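Local structure of rhamnosidase B (Bacillus sp., 2OKX) at residues A883-P895 with L927-T940. The protein probably hydrolyses terminal alpha-L-rhamnose residues from rhamnose-containing glycosides, as a family 78 alpha-L-rhamnosidase. Sequence-based numbering, arbitrary orientation. Where two conformers were deposited one is given.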
ATOM      1  N   ALA A 883     -32.144   8.619  -6.443  1.00 25.71           N
ATOM      2  CA  ALA A 883     -32.843   7.753  -5.499  1.00 25.33           C
ATOM      3  C   ALA A 883     -31.945   6.550  -5.315  1.00 24.35           C
ATOM      4  O   ALA A 883     -31.068   6.299  -6.143  1.00 22.77           O
ATOM      5  CB  ALA A 883     -34.198   7.310  -6.055  1.00 24.71           C
ATOM      6  N   ASP A 884     -32.156   5.802  -4.241  1.00 23.92           N
ATOM      7  CA  ASP A 884     -31.333   4.631  -3.997  1.00 24.80           C
ATOM      8  C   ASP A 884     -31.357   3.693  -5.196  1.00 23.23           C
ATOM      9  O   ASP A 884     -32.389   3.528  -5.856  1.00 21.90           O
ATOM     10  CB  ASP A 884     -31.806   3.898  -2.739  1.00 26.28           C
ATOM     11  CG  ASP A 884     -31.550   4.694  -1.473  1.00 27.63           C
ATOM     12  OD1 ASP A 884     -31.848   4.178  -0.377  1.00 30.83           O
ATOM     13  OD2 ASP A 884     -31.052   5.836  -1.573  1.00 29.43           O
ATOM     14  N   GLY A 885     -30.205   3.094  -5.479  1.00 20.78           N
ATOM     15  CA  GLY A 885     -30.093   2.178  -6.596  1.00 21.11           C
ATOM     16  C   GLY A 885     -30.222   2.859  -7.949  1.00 20.33           C
ATOM     17  O   GLY A 885     -30.436   2.198  -8.958  1.00 21.06           O
ATOM     18  N   TRP A 886     -30.088   4.179  -7.970  1.00 20.41           N
ATOM     19  CA  TRP A 886     -30.199   4.948  -9.205  1.00 20.72           C
ATOM     20  C   TRP A 886     -31.530   4.734  -9.926  1.00 22.50           C
ATOM     21  O   TRP A 886     -31.585   4.761 -11.156  1.00 22.13           O
ATOM     22  CB  TRP A 886     -29.038   4.619 -10.155  1.00 20.16           C
ATOM     23  CG  TRP A 886     -27.699   5.031  -9.619  1.00 19.20           C
ATOM     24  CD1 TRP A 886     -27.010   4.444  -8.598  1.00 20.92           C
ATOM     25  CD2 TRP A 886     -26.906   6.152 -10.044  1.00 20.47           C
ATOM     26  NE1 TRP A 886     -25.843   5.129  -8.355  1.00 20.51           N
ATOM     27  CE2 TRP A 886     -25.752   6.182  -9.230  1.00 20.61           C
ATOM     28  CE3 TRP A 886     -27.061   7.135 -11.033  1.00 20.59           C
ATOM     29  CZ2 TRP A 886     -24.752   7.156  -9.373  1.00 20.22           C
ATOM     30  CZ3 TRP A 886     -26.065   8.107 -11.176  1.00 20.16           C
ATOM     31  CH2 TRP A 886     -24.926   8.106 -10.347  1.00 21.15           C
ATOM     32  N   ARG A 887     -32.602   4.528  -9.163  1.00 21.60           N
ATOM     33  CA  ARG A 887     -33.922   4.337  -9.758  1.00 24.93           C
ATOM     34  C   ARG A 887     -34.341   5.629 -10.459  1.00 22.93           C
ATOM     35  O   ARG A 887     -35.165   5.618 -11.369  1.00 21.46           O
ATOM     36  CB  ARG A 887     -34.940   3.924  -8.690  1.00 27.08           C
ATOM     37  CG  ARG A 887     -34.721   2.501  -8.164  1.00 34.15           C
ATOM     38  CD  ARG A 887     -35.813   2.094  -7.174  1.00 41.54           C
ATOM     39  NE  ARG A 887     -35.639   0.738  -6.648  1.00 47.37           N
ATOM     40  CZ  ARG A 887     -34.735   0.384  -5.736  1.00 49.84           C
ATOM     41  NH1 ARG A 887     -34.664  -0.878  -5.333  1.00 51.62           N
ATOM     42  NH2 ARG A 887     -33.908   1.283  -5.219  1.00 50.07           N
ATOM     43  N   THR A 888     -33.780   6.748 -10.015  1.00 22.07           N
ATOM     44  CA  THR A 888     -34.029   8.029 -10.666  1.00 20.62           C
ATOM     45  C   THR A 888     -32.666   8.722 -10.726  1.00 20.56           C
ATOM     46  O   THR A 888     -31.786   8.451  -9.909  1.00 19.42           O
ATOM     47  CB  THR A 888     -35.017   8.933  -9.877  0.68 20.81           C
ATOM     48  OG1 THR A 888     -34.333   9.573  -8.796  0.68 23.63           O
ATOM     49  CG2 THR A 888     -36.174   8.116  -9.324  0.68 16.59           C
ATOM     50  N   VAL A 889     -32.485   9.595 -11.704  1.00 19.49           N
ATOM     51  CA  VAL A 889     -31.225  10.302 -11.839  1.00 18.44           C
ATOM     52  C   VAL A 889     -31.495  11.774 -12.078  1.00 19.00           C
ATOM     53  O   VAL A 889     -32.418  12.140 -12.804  1.00 19.37           O
ATOM     54  CB  VAL A 889     -30.391   9.725 -13.013  0.60 18.66           C
ATOM     55  CG1 VAL A 889     -31.201   9.759 -14.298  0.60 18.75           C
ATOM     56  CG2 VAL A 889     -29.101  10.511 -13.180  0.60 16.44           C
ATOM     57  N   ASP A 890     -30.704  12.616 -11.428  1.00 17.81           N
ATOM     58  CA  ASP A 890     -30.834  14.052 -11.577  1.00 18.88           C
ATOM     59  C   ASP A 890     -29.739  14.537 -12.516  1.00 20.28           C
ATOM     60  O   ASP A 890     -28.555  14.303 -12.267  1.00 20.58           O
ATOM     61  CB  ASP A 890     -30.679  14.739 -10.220  1.00 20.30           C
ATOM     62  CG  ASP A 890     -31.780  14.366  -9.248  1.00 22.72           C
ATOM     63  OD1 ASP A 890     -31.625  14.657  -8.044  1.00 22.92           O
ATOM     64  OD2 ASP A 890     -32.798  13.789  -9.686  1.00 22.20           O
ATOM     65  N   ILE A 891     -30.137  15.190 -13.604  1.00 18.01           N
ATOM     66  CA  ILE A 891     -29.182  15.732 -14.562  1.00 18.61           C
ATOM     67  C   ILE A 891     -29.226  17.251 -14.425  1.00 18.75           C
ATOM     68  O   ILE A 891     -30.220  17.893 -14.784  1.00 20.28           O
ATOM     69  CB  ILE A 891     -29.544  15.338 -16.011  1.00 18.31           C
ATOM     70  CG1 ILE A 891     -29.643  13.813 -16.136  1.00 19.02           C
ATOM     71  CG2 ILE A 891     -28.490  15.882 -16.980  1.00 18.21           C
ATOM     72  CD1 ILE A 891     -28.371  13.060 -15.779  1.00 20.57           C
ATOM     73  N   ALA A 892     -28.154  17.825 -13.888  1.00 18.04           N
ATOM     74  CA  ALA A 892     -28.077  19.269 -13.687  1.00 16.91           C
ATOM     75  C   ALA A 892     -26.662  19.761 -13.974  1.00 16.28           C
ATOM     76  O   ALA A 892     -25.860  19.932 -13.061  1.00 17.52           O
ATOM     77  CB  ALA A 892     -28.471  19.612 -12.252  1.00 14.43           C
ATOM     78  N   PRO A 893     -26.348  20.004 -15.251  1.00 15.91           N
ATOM     79  CA  PRO A 893     -25.022  20.476 -15.660  1.00 16.07           C
ATOM     80  C   PRO A 893     -24.638  21.823 -15.057  1.00 18.59           C
ATOM     81  O   PRO A 893     -25.499  22.656 -14.769  1.00 16.64           O
ATOM     82  CB  PRO A 893     -25.134  20.557 -17.187  1.00 15.55           C
ATOM     83  CG  PRO A 893     -26.208  19.553 -17.523  1.00 14.30           C
ATOM     84  CD  PRO A 893     -27.219  19.819 -16.426  1.00 15.39           C
ATOM     85  N   GLN A 894     -23.335  22.007 -14.849  1.00 18.07           N
ATOM     86  CA  GLN A 894     -22.769  23.252 -14.342  1.00 18.51           C
ATOM     87  C   GLN A 894     -21.530  23.464 -15.211  1.00 19.43           C
ATOM     88  O   GLN A 894     -20.406  23.184 -14.792  1.00 19.44           O
ATOM     89  CB  GLN A 894     -22.373  23.131 -12.862  1.00 19.25           C
ATOM     90  CG  GLN A 894     -23.558  23.003 -11.903  1.00 19.32           C
ATOM     91  CD  GLN A 894     -24.526  24.177 -11.995  1.00 21.46           C
ATOM     92  OE1 GLN A 894     -25.654  24.099 -11.507  1.00 25.15           O
ATOM     93  NE2 GLN A 894     -24.087  25.271 -12.612  1.00 18.76           N
ATOM     94  N   PRO A 895     -21.731  23.938 -16.451  1.00 19.68           N
ATOM     95  CA  PRO A 895     -20.659  24.191 -17.418  1.00 19.03           C
ATOM     96  C   PRO A 895     -19.550  25.136 -16.967  1.00 20.01           C
ATOM     97  O   PRO A 895     -18.414  25.029 -17.438  1.00 17.83           O
ATOM     98  CB  PRO A 895     -21.408  24.740 -18.631  1.00 18.80           C
ATOM     99  CG  PRO A 895     -22.767  24.096 -18.512  1.00 19.85           C
ATOM    100  CD  PRO A 895     -23.047  24.239 -17.048  1.00 19.18           C
ATOM    101  N   LEU A 927     -28.300  19.509 -25.167  1.00 17.27           N
ATOM    102  CA  LEU A 927     -28.014  18.453 -24.200  1.00 15.32           C
ATOM    103  C   LEU A 927     -28.651  17.127 -24.594  1.00 18.08           C
ATOM    104  O   LEU A 927     -29.822  17.086 -24.962  1.00 16.31           O
ATOM    105  CB  LEU A 927     -28.531  18.879 -22.816  1.00 16.86           C
ATOM    106  CG  LEU A 927     -28.633  17.839 -21.693  1.00 17.21           C
ATOM    107  CD1 LEU A 927     -27.240  17.426 -21.256  1.00 19.07           C
ATOM    108  CD2 LEU A 927     -29.399  18.426 -20.505  1.00 17.97           C
ATOM    109  N   ARG A 928     -27.873  16.049 -24.515  1.00 15.46           N
ATOM    110  CA  ARG A 928     -28.358  14.711 -24.842  1.00 15.11           C
ATOM    111  C   ARG A 928     -28.160  13.821 -23.612  1.00 16.99           C
ATOM    112  O   ARG A 928     -27.106  13.858 -22.961  1.00 15.13           O
ATOM    113  CB  ARG A 928     -27.570  14.138 -26.025  0.50 15.65           C
ATOM    114  CG  ARG A 928     -28.005  12.742 -26.467  0.50 15.45           C
ATOM    115  CD  ARG A 928     -26.987  12.137 -27.434  0.50 17.03           C
ATOM    116  NE  ARG A 928     -27.375  10.813 -27.920  0.50 17.01           N
ATOM    117  CZ  ARG A 928     -28.278  10.595 -28.872  0.50 16.38           C
ATOM    118  NH1 ARG A 928     -28.900  11.613 -29.455  0.50 16.71           N
ATOM    119  NH2 ARG A 928     -28.553   9.353 -29.247  0.50 16.84           N
ATOM    120  N   ILE A 929     -29.181  13.031 -23.300  1.00 13.88           N
ATOM    121  CA  ILE A 929     -29.155  12.128 -22.160  1.00 15.90           C
ATOM    122  C   ILE A 929     -29.626  10.756 -22.637  1.00 17.82           C
ATOM    123  O   ILE A 929     -30.651  10.647 -23.309  1.00 17.85           O
ATOM    124  CB  ILE A 929     -30.127  12.605 -21.054  1.00 16.08           C
ATOM    125  CG1 ILE A 929     -29.711  13.990 -20.554  1.00 16.64           C
ATOM    126  CG2 ILE A 929     -30.150  11.603 -19.900  1.00 15.60           C
ATOM    127  CD1 ILE A 929     -30.791  14.689 -19.740  1.00 18.10           C
ATOM    128  N   GLU A 930     -28.880   9.716 -22.296  1.00 17.11           N
ATOM    129  CA  GLU A 930     -29.262   8.366 -22.682  1.00 18.98           C
ATOM    130  C   GLU A 930     -29.214   7.499 -21.434  1.00 18.38           C
ATOM    131  O   GLU A 930     -28.222   7.500 -20.702  1.00 17.95           O
ATOM    132  CB  GLU A 930     -28.310   7.828 -23.754  1.00 23.31           C
ATOM    133  CG  GLU A 930     -28.815   6.572 -24.443  1.00 32.60           C
ATOM    134  CD  GLU A 930     -28.115   6.303 -25.767  1.00 38.78           C
ATOM    135  OE1 GLU A 930     -28.581   5.408 -26.508  1.00 39.78           O
ATOM    136  OE2 GLU A 930     -27.103   6.984 -26.064  1.00 42.14           O
ATOM    137  N   ALA A 931     -30.292   6.769 -21.177  1.00 17.21           N
ATOM    138  CA  ALA A 931     -30.350   5.913 -19.999  1.00 18.74           C
ATOM    139  C   ALA A 931     -31.393   4.818 -20.184  1.00 19.76           C
ATOM    140  O   ALA A 931     -32.221   4.899 -21.083  1.00 18.93           O
ATOM    141  CB  ALA A 931     -30.690   6.748 -18.775  1.00 21.41           C
ATOM    142  N   PRO A 932     -31.344   3.768 -19.347  1.00 22.01           N
ATOM    143  CA  PRO A 932     -32.310   2.667 -19.439  1.00 21.96           C
ATOM    144  C   PRO A 932     -33.721   3.223 -19.244  1.00 22.35           C
ATOM    145  O   PRO A 932     -33.927   4.122 -18.435  1.00 21.70           O
ATOM    146  CB  PRO A 932     -31.874   1.738 -18.310  1.00 22.64           C
ATOM    147  CG  PRO A 932     -30.381   1.934 -18.284  1.00 22.36           C
ATOM    148  CD  PRO A 932     -30.272   3.444 -18.385  1.00 20.01           C
ATOM    149  N   GLU A 933     -34.681   2.684 -19.988  1.00 22.81           N
ATOM    150  CA  GLU A 933     -36.069   3.148 -19.946  1.00 23.92           C
ATOM    151  C   GLU A 933     -36.759   3.200 -18.587  1.00 24.56           C
ATOM    152  O   GLU A 933     -37.619   4.048 -18.371  1.00 23.56           O
ATOM    153  CB  GLU A 933     -36.924   2.304 -20.901  1.00 27.00           C
ATOM    154  CG  GLU A 933     -36.911   0.821 -20.576  1.00 30.33           C
ATOM    155  CD  GLU A 933     -37.680  -0.014 -21.586  1.00 32.34           C
ATOM    156  OE1 GLU A 933     -37.572  -1.258 -21.524  1.00 32.95           O
ATOM    157  OE2 GLU A 933     -38.391   0.567 -22.435  1.00 33.18           O
ATOM    158  N   ASP A 934     -36.390   2.309 -17.673  1.00 25.33           N
ATOM    159  CA  ASP A 934     -37.027   2.271 -16.359  1.00 27.32           C
ATOM    160  C   ASP A 934     -36.450   3.249 -15.339  1.00 25.34           C
ATOM    161  O   ASP A 934     -36.831   3.236 -14.175  1.00 23.45           O
ATOM    162  CB  ASP A 934     -36.970   0.850 -15.800  1.00 32.37           C
ATOM    163  CG  ASP A 934     -35.562   0.312 -15.730  1.00 38.96           C
ATOM    164  OD1 ASP A 934     -34.840   0.390 -16.751  1.00 43.37           O
ATOM    165  OD2 ASP A 934     -35.177  -0.194 -14.656  1.00 44.97           O
ATOM    166  N   ILE A 935     -35.534   4.102 -15.773  1.00 22.69           N
ATOM    167  CA  ILE A 935     -34.952   5.074 -14.861  1.00 22.09           C
ATOM    168  C   ILE A 935     -35.562   6.450 -15.102  1.00 20.74           C
ATOM    169  O   ILE A 935     -35.580   6.936 -16.228  1.00 19.58           O
ATOM    170  CB  ILE A 935     -33.417   5.131 -15.028  1.00 23.12           C
ATOM    171  CG1 ILE A 935     -32.816   3.792 -14.586  1.00 24.87           C
ATOM    172  CG2 ILE A 935     -32.835   6.286 -14.217  1.00 22.75           C
ATOM    173  CD1 ILE A 935     -31.320   3.686 -14.773  1.00 28.79           C
ATOM    174  N   GLU A 936     -36.087   7.059 -14.044  1.00 19.66           N
ATOM    175  CA  GLU A 936     -36.681   8.384 -14.147  1.00 20.46           C
ATOM    176  C   GLU A 936     -35.562   9.426 -14.186  1.00 18.11           C
ATOM    177  O   GLU A 936     -34.642   9.394 -13.368  1.00 17.95           O
ATOM    178  CB  GLU A 936     -37.616   8.634 -12.956  1.00 23.06           C
ATOM    179  CG  GLU A 936     -38.047  10.086 -12.773  1.00 27.71           C
ATOM    180  CD  GLU A 936     -39.100  10.251 -11.683  1.00 32.68           C
ATOM    181  OE1 GLU A 936     -39.195  11.351 -11.105  1.00 35.61           O
ATOM    182  OE2 GLU A 936     -39.841   9.286 -11.412  1.00 36.72           O
ATOM    183  N   VAL A 937     -35.644  10.340 -15.147  1.00 18.30           N
ATOM    184  CA  VAL A 937     -34.637  11.386 -15.305  1.00 18.52           C
ATOM    185  C   VAL A 937     -35.207  12.775 -15.051  1.00 19.25           C
ATOM    186  O   VAL A 937     -36.176  13.175 -15.691  1.00 20.39           O
ATOM    187  CB  VAL A 937     -34.049  11.373 -16.730  1.00 18.42           C
ATOM    188  CG1 VAL A 937     -32.973  12.450 -16.867  1.00 18.00           C
ATOM    189  CG2 VAL A 937     -33.483   9.991 -17.048  1.00 17.57           C
ATOM    190  N   ASN A 938     -34.603  13.505 -14.117  1.00 17.34           N
ATOM    191  CA  ASN A 938     -35.031  14.866 -13.812  1.00 19.27           C
ATOM    192  C   ASN A 938     -33.977  15.795 -14.414  1.00 19.40           C
ATOM    193  O   ASN A 938     -32.806  15.718 -14.051  1.00 20.75           O
ATOM    194  CB  ASN A 938     -35.106  15.064 -12.298  1.00 21.32           C
ATOM    195  CG  ASN A 938     -36.009  14.052 -11.629  1.00 27.97           C
ATOM    196  OD1 ASN A 938     -37.193  13.942 -11.962  1.00 27.68           O
ATOM    197  ND2 ASN A 938     -35.458  13.302 -10.680  1.00 28.97           N
ATOM    198  N   VAL A 939     -34.386  16.667 -15.330  1.00 18.30           N
ATOM    199  CA  VAL A 939     -33.446  17.572 -15.992  1.00 19.06           C
ATOM    200  C   VAL A 939     -33.581  19.031 -15.580  1.00 19.66           C
ATOM    201  O   VAL A 939     -34.676  19.591 -15.596  1.00 20.15           O
ATOM    202  CB  VAL A 939     -33.610  17.517 -17.529  1.00 18.31           C
ATOM    203  CG1 VAL A 939     -32.531  18.372 -18.202  1.00 18.41           C
ATOM    204  CG2 VAL A 939     -33.540  16.083 -18.010  1.00 19.84           C
ATOM    205  N   THR A 940     -32.456  19.651 -15.232  1.00 17.85           N
ATOM    206  CA  THR A 940     -32.443  21.055 -14.839  1.00 17.08           C
ATOM    207  C   THR A 940     -31.290  21.780 -15.531  1.00 19.37           C
ATOM    208  O   THR A 940     -30.125  21.531 -15.225  1.00 16.45           O
ATOM    209  CB  THR A 940     -32.236  21.237 -13.312  1.00 18.16           C
ATOM    210  OG1 THR A 940     -33.225  20.497 -12.590  1.00 20.22           O
ATOM    211  CG2 THR A 940     -32.351  22.708 -12.935  1.00 19.14           C
TER
HETATM  212  O   HOH W   1     -37.743   4.874 -11.655  1.00 31.58           O
HETATM  213  O   HOH W   2     -27.996  22.685 -13.791  1.00 14.98           O
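Thr888-Ile891 and Glu936-Val939 run side by side as parallel strands, their axes 4.7 Å apart and 19° askew. Backbone hydrogen bonds alternate along the pair: Glu936 donates its N-H to Arg887 O and accepts the N-H of Val889 at its O, and Asn938 likewise spans Val889 and Ile891. One residue past its strand, Thr940 still donates its N-H to Ile891 O, and a water joins Pro893 O to Thr940 O.

The two faces of the sheet differ in character. On one, Asp890 and Asn938 are cross-strand neighbours, and Asn938 ND2 donates to Asp890 OD2 at 2.9 Å with a nearly straight N-H...O angle of 169°. The carboxylate oxygen lies close to the amide plane, although the two flat groups are turned 53° apart.

The other face is apolar. In one of two modelled conformers, Val889 CG1 meets Val937 CG2 at 3.6 Å and Ile935 CG2 at 3.8 Å. Ile891 CG1 packs on Val937 CG1, while Ile891 CG2 lies 3.8 Å from Ile929 CD1, the two isoleucines reaching in from facing strands and overlapping along their lengths.

Ile929 belongs to strand 924-932 of a five-stranded mixed sheet, and the type I turn Pro932-Ile935 links that strand to 936-939. Strand 879-881 completes the small mixed sheet, whose apolar face packs on the five-stranded one, consistent with a beta-sandwich within the C-terminal domain.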